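Local structure of UDP-glucose 4-epimerase (Brucella ovis, 4WOK) at residues I62-L68 with G106-D112. The protein probably interconverts UDP-glucose and UDP-galactose by epimerising the sugar at C4, using bound NAD as cofactor. The protein carries 2 engineered substitutions. Numbering follows the deposited sequence.
Sequences ILDQARL and GTQSLLD. With NAD (nicotinamide-adenine-dinucleotide), chain B.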
loop_
_atom_site.group_PDB
_atom_site.type_symbol
_atom_site.label_atom_id
_atom_site.label_comp_id
_atom_site.label_asym_id
_atom_site.label_seq_id
_atom_site.Cartn_x
_atom_site.Cartn_y
_atom_site.Cartn_z
ATOM N N ILE A 62 7.814 9.101 13.208
ATOM C CA ILE A 62 6.554 9.805 13.463
ATOM C C ILE A 62 6.211 9.841 14.957
ATOM O O ILE A 62 5.415 10.685 15.398
ATOM C CB ILE A 62 5.383 9.193 12.677
ATOM C CG1 ILE A 62 5.165 7.722 13.081
ATOM C CG2 ILE A 62 5.636 9.335 11.197
ATOM C CD1 ILE A 62 4.033 7.043 12.269
ATOM N N LEU A 63 6.830 8.964 15.760
ATOM C CA LEU A 63 6.644 9.039 17.210
ATOM C C LEU A 63 7.436 10.189 17.863
ATOM O O LEU A 63 7.267 10.474 19.047
ATOM C CB LEU A 63 7.047 7.703 17.864
ATOM C CG LEU A 63 6.115 6.536 17.511
ATOM C CD1 LEU A 63 6.772 5.171 17.899
ATOM C CD2 LEU A 63 4.766 6.707 18.214
ATOM N N ASP A 64 8.346 10.796 17.107
ATOM C CA ASP A 64 9.131 11.932 17.587
ATOM C C ASP A 64 8.285 13.170 17.314
ATOM O O ASP A 64 8.456 13.830 16.288
ATOM C CB ASP A 64 10.477 11.985 16.863
ATOM C CG ASP A 64 11.384 13.134 17.319
ATOM O OD1 ASP A 64 10.966 14.017 18.103
ATOM O OD2 ASP A 64 12.552 13.130 16.876
ATOM N N GLN A 65 7.337 13.460 18.197
ATOM C CA GLN A 65 6.307 14.434 17.845
ATOM C C GLN A 65 6.883 15.841 17.675
ATOM O O GLN A 65 6.435 16.571 16.800
ATOM C CB GLN A 65 5.177 14.471 18.870
ATOM C CG GLN A 65 3.935 15.183 18.298
ATOM C CD GLN A 65 2.817 15.314 19.299
ATOM O OE1 GLN A 65 2.001 14.407 19.453
ATOM N NE2 GLN A 65 2.775 16.438 19.992
ATOM N N ALA A 66 7.891 16.206 18.468
ATOM C CA ALA A 66 8.516 17.530 18.301
ATOM C C ALA A 66 9.118 17.670 16.905
ATOM O O ALA A 66 8.953 18.689 16.236
ATOM C CB ALA A 66 9.593 17.772 19.364
ATOM N N ARG A 67 9.823 16.642 16.456
ATOM C CA ARG A 67 10.475 16.716 15.165
ATOM C C ARG A 67 9.454 16.763 14.039
ATOM O O ARG A 67 9.661 17.435 13.037
ATOM C CB ARG A 67 11.410 15.525 14.967
ATOM C CG ARG A 67 12.295 15.633 13.723
ATOM C CD ARG A 67 13.407 14.613 13.831
ATOM N NE ARG A 67 14.317 14.667 12.699
ATOM C CZ ARG A 67 15.302 15.548 12.572
ATOM N NH1 ARG A 67 15.506 16.467 13.514
ATOM N NH2 ARG A 67 16.075 15.510 11.497
ATOM N N LEU A 68 8.360 16.028 14.198
ATOM C CA LEU A 68 7.314 16.028 13.179
ATOM C C LEU A 68 6.611 17.395 13.111
ATOM O O LEU A 68 6.370 17.940 12.026
ATOM C CB LEU A 68 6.320 14.909 13.473
ATOM C CG LEU A 68 5.287 14.529 12.419
ATOM C CD1 LEU A 68 5.933 14.277 11.047
ATOM C CD2 LEU A 68 4.568 13.289 12.923
ATOM N N GLY A 106 1.844 5.605 16.478
ATOM C CA GLY A 106 2.490 6.421 15.457
ATOM C C GLY A 106 1.492 7.299 14.710
ATOM O O GLY A 106 1.743 8.480 14.446
ATOM N N THR A 107 0.359 6.728 14.329
ATOM C CA THR A 107 -0.647 7.529 13.635
ATOM C C THR A 107 -1.200 8.620 14.554
ATOM O O THR A 107 -1.411 9.749 14.119
ATOM C CB THR A 107 -1.789 6.637 13.098
ATOM O OG1 THR A 107 -1.244 5.760 12.103
ATOM C CG2 THR A 107 -2.908 7.498 12.463
ATOM N N GLN A 108 -1.413 8.315 15.832
ATOM C CA GLN A 108 -1.942 9.354 16.710
ATOM C C GLN A 108 -0.952 10.509 16.812
ATOM O O GLN A 108 -1.339 11.679 16.807
ATOM C CB GLN A 108 -2.257 8.849 18.126
ATOM C CG GLN A 108 -2.825 10.037 18.955
ATOM C CD GLN A 108 -3.226 9.670 20.371
ATOM O OE1 GLN A 108 -3.050 8.537 20.813
ATOM N NE2 GLN A 108 -3.771 10.641 21.091
ATOM N N SER A 109 0.327 10.179 16.880
ATOM C CA SER A 109 1.349 11.207 16.942
ATOM C C SER A 109 1.280 12.077 15.672
ATOM O O SER A 109 1.358 13.304 15.738
ATOM C CB SER A 109 2.724 10.562 17.107
ATOM O OG SER A 109 3.741 11.535 17.224
ATOM N N LEU A 110 1.117 11.446 14.516
ATOM C CA LEU A 110 1.021 12.198 13.270
ATOM C C LEU A 110 -0.217 13.080 13.252
ATOM O O LEU A 110 -0.156 14.241 12.830
ATOM C CB LEU A 110 1.014 11.254 12.064
ATOM C CG LEU A 110 0.741 11.945 10.722
ATOM C CD1 LEU A 110 1.919 12.799 10.272
ATOM C CD2 LEU A 110 0.393 10.911 9.662
ATOM N N LEU A 111 -1.349 12.549 13.710
ATOM C CA LEU A 111 -2.578 13.337 13.675
ATOM C C LEU A 111 -2.511 14.474 14.681
ATOM O O LEU A 111 -3.036 15.564 14.429
ATOM C CB LEU A 111 -3.799 12.453 13.935
ATOM C CG LEU A 111 -4.049 11.366 12.873
ATOM C CD1 LEU A 111 -5.342 10.680 13.209
ATOM C CD2 LEU A 111 -4.128 11.961 11.438
ATOM N N ASP A 112 -1.867 14.245 15.825
ATOM C CA ASP A 112 -1.684 15.368 16.760
ATOM C C ASP A 112 -0.804 16.458 16.133
ATOM O O ASP A 112 -1.105 17.634 16.241
ATOM C CB ASP A 112 -1.080 14.894 18.085
ATOM C CG ASP A 112 -2.084 14.169 18.964
ATOM O OD1 ASP A 112 -3.291 14.392 18.806
ATOM O OD2 ASP A 112 -1.671 13.369 19.833
HETATM P PA NAD B . 7.487 0.072 3.032
HETATM O O1A NAD B . 7.928 -0.525 4.355
HETATM O O2A NAD B . 8.303 0.022 1.774
HETATM O O5B NAD B . 7.353 1.769 3.359
HETATM C C5B NAD B . 7.136 2.007 4.732
HETATM C C4B NAD B . 7.912 3.319 5.021
HETATM O O4B NAD B . 7.546 3.843 6.305
HETATM C C3B NAD B . 9.378 2.871 5.072
HETATM O O3B NAD B . 10.122 3.779 4.299
HETATM C C2B NAD B . 9.709 2.979 6.582
HETATM O O2B NAD B . 11.027 3.315 6.771
HETATM C C1B NAD B . 8.762 4.158 7.011
HETATM N N9A NAD B . 8.376 4.074 8.433
HETATM C C8A NAD B . 7.856 2.973 9.149
HETATM N N7A NAD B . 7.587 3.272 10.424
HETATM C C5A NAD B . 7.952 4.620 10.542
HETATM C C6A NAD B . 7.918 5.510 11.638
HETATM N N6A NAD B . 7.473 5.084 12.867
HETATM N N1A NAD B . 8.328 6.789 11.475
HETATM C C2A NAD B . 8.774 7.164 10.232
HETATM N N3A NAD B . 8.872 6.416 9.095
HETATM C C4A NAD B . 8.435 5.137 9.307
HETATM O O3 NAD B . 5.984 -0.495 2.997
HETATM P PN NAD B . 5.082 -0.102 1.714
HETATM O O1N NAD B . 5.510 1.036 0.832
HETATM O O2N NAD B . 4.555 -1.413 1.246
HETATM O O5D NAD B . 3.537 0.383 2.318
HETATM C C5D NAD B . 3.596 1.494 3.067
HETATM C C4D NAD B . 2.144 1.836 3.401
HETATM O O4D NAD B . 1.249 1.108 2.464
HETATM C C3D NAD B . 1.802 1.293 4.804
HETATM O O3D NAD B . 0.856 2.171 5.326
HETATM C C2D NAD B . 1.162 -0.055 4.457
HETATM O O2D NAD B . 0.253 -0.513 5.378
HETATM C C1D NAD B . 0.326 0.425 3.247
HETATM N N1N NAD B . -0.166 -0.823 2.471
HETATM C C2N NAD B . 0.775 -1.524 1.722
HETATM C C3N NAD B . 0.341 -2.670 1.004
HETATM C C7N NAD B . 1.349 -3.439 0.192
HETATM O O7N NAD B . 0.997 -4.420 -0.471
HETATM N N7N NAD B . 2.665 -3.022 0.205
HETATM C C4N NAD B . -0.997 -3.060 1.080
HETATM C C5N NAD B . -1.912 -2.336 1.844
HETATM C C6N NAD B . -1.482 -1.203 2.550
HETATM O O HOH W 1 0.726 12.614 20.570
#
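Ile62 belongs to the adenine end of the NAD pocket, and here it leans on helix 96-116 of the Rossmann domain. Its backbone works in two directions. The amide N donates to adenine N1A of NAD at 2.9 Å, with an N-H...acceptor angle of 163°. The carbonyl O accepts from Ser109 OG at 2.6 Å, in the carbonyl plane and with a C=O...donor angle of 151°. A trans chi1 (-178°) turns the Ser109 hydroxyl away from its own amide and towards the carbonyl of Ile62. Ser109 is thus a second-shell residue that holds the peptide next to the adenine-binding amide.

The side chain of Ile62 lies between cofactor and helix. CG1 and CG2 sit off the adenine plane and out beyond N1A, with CG1 3.5 Å from NAD N6A, while CD1 comes 3.5 Å from Gly106 O. Gly106 has no side chain, and the loop can come close: Gly106 CA is 5.2 Å from Leu63 CA. Leu63 CD2 rests against the backbone N and CA of Gly106.

Further along, helix 65-75 starts just after Asp64, its N-cap. Leu68 CD2 reaches Leu110 CA at 3.7 Å; its approach to Leu110 CD1 depends on which of two conformers Leu110 adopts. With the same caution, Leu110 lies against Val80 and His82 of strand 79-82, in the central sheet. At the outer margin, Gln65 extends its chain past Ser109 until OE1 is 3.4 Å from Asp112 CB. Amide and carboxylate are nearly perpendicular and do not stack; one water donates to both Gln65 OE1 and Asp112 OD2. Asp112 OD1 is held separately by Tyr165 and Arg115.

After strand 57-59, Asp61 precedes Ile62, whose amide meets adenine N1A. Such an aspartate-hydrophobic pair is typical of the extended short-chain dehydrogenases, the Rossmann-fold family of this epimerase.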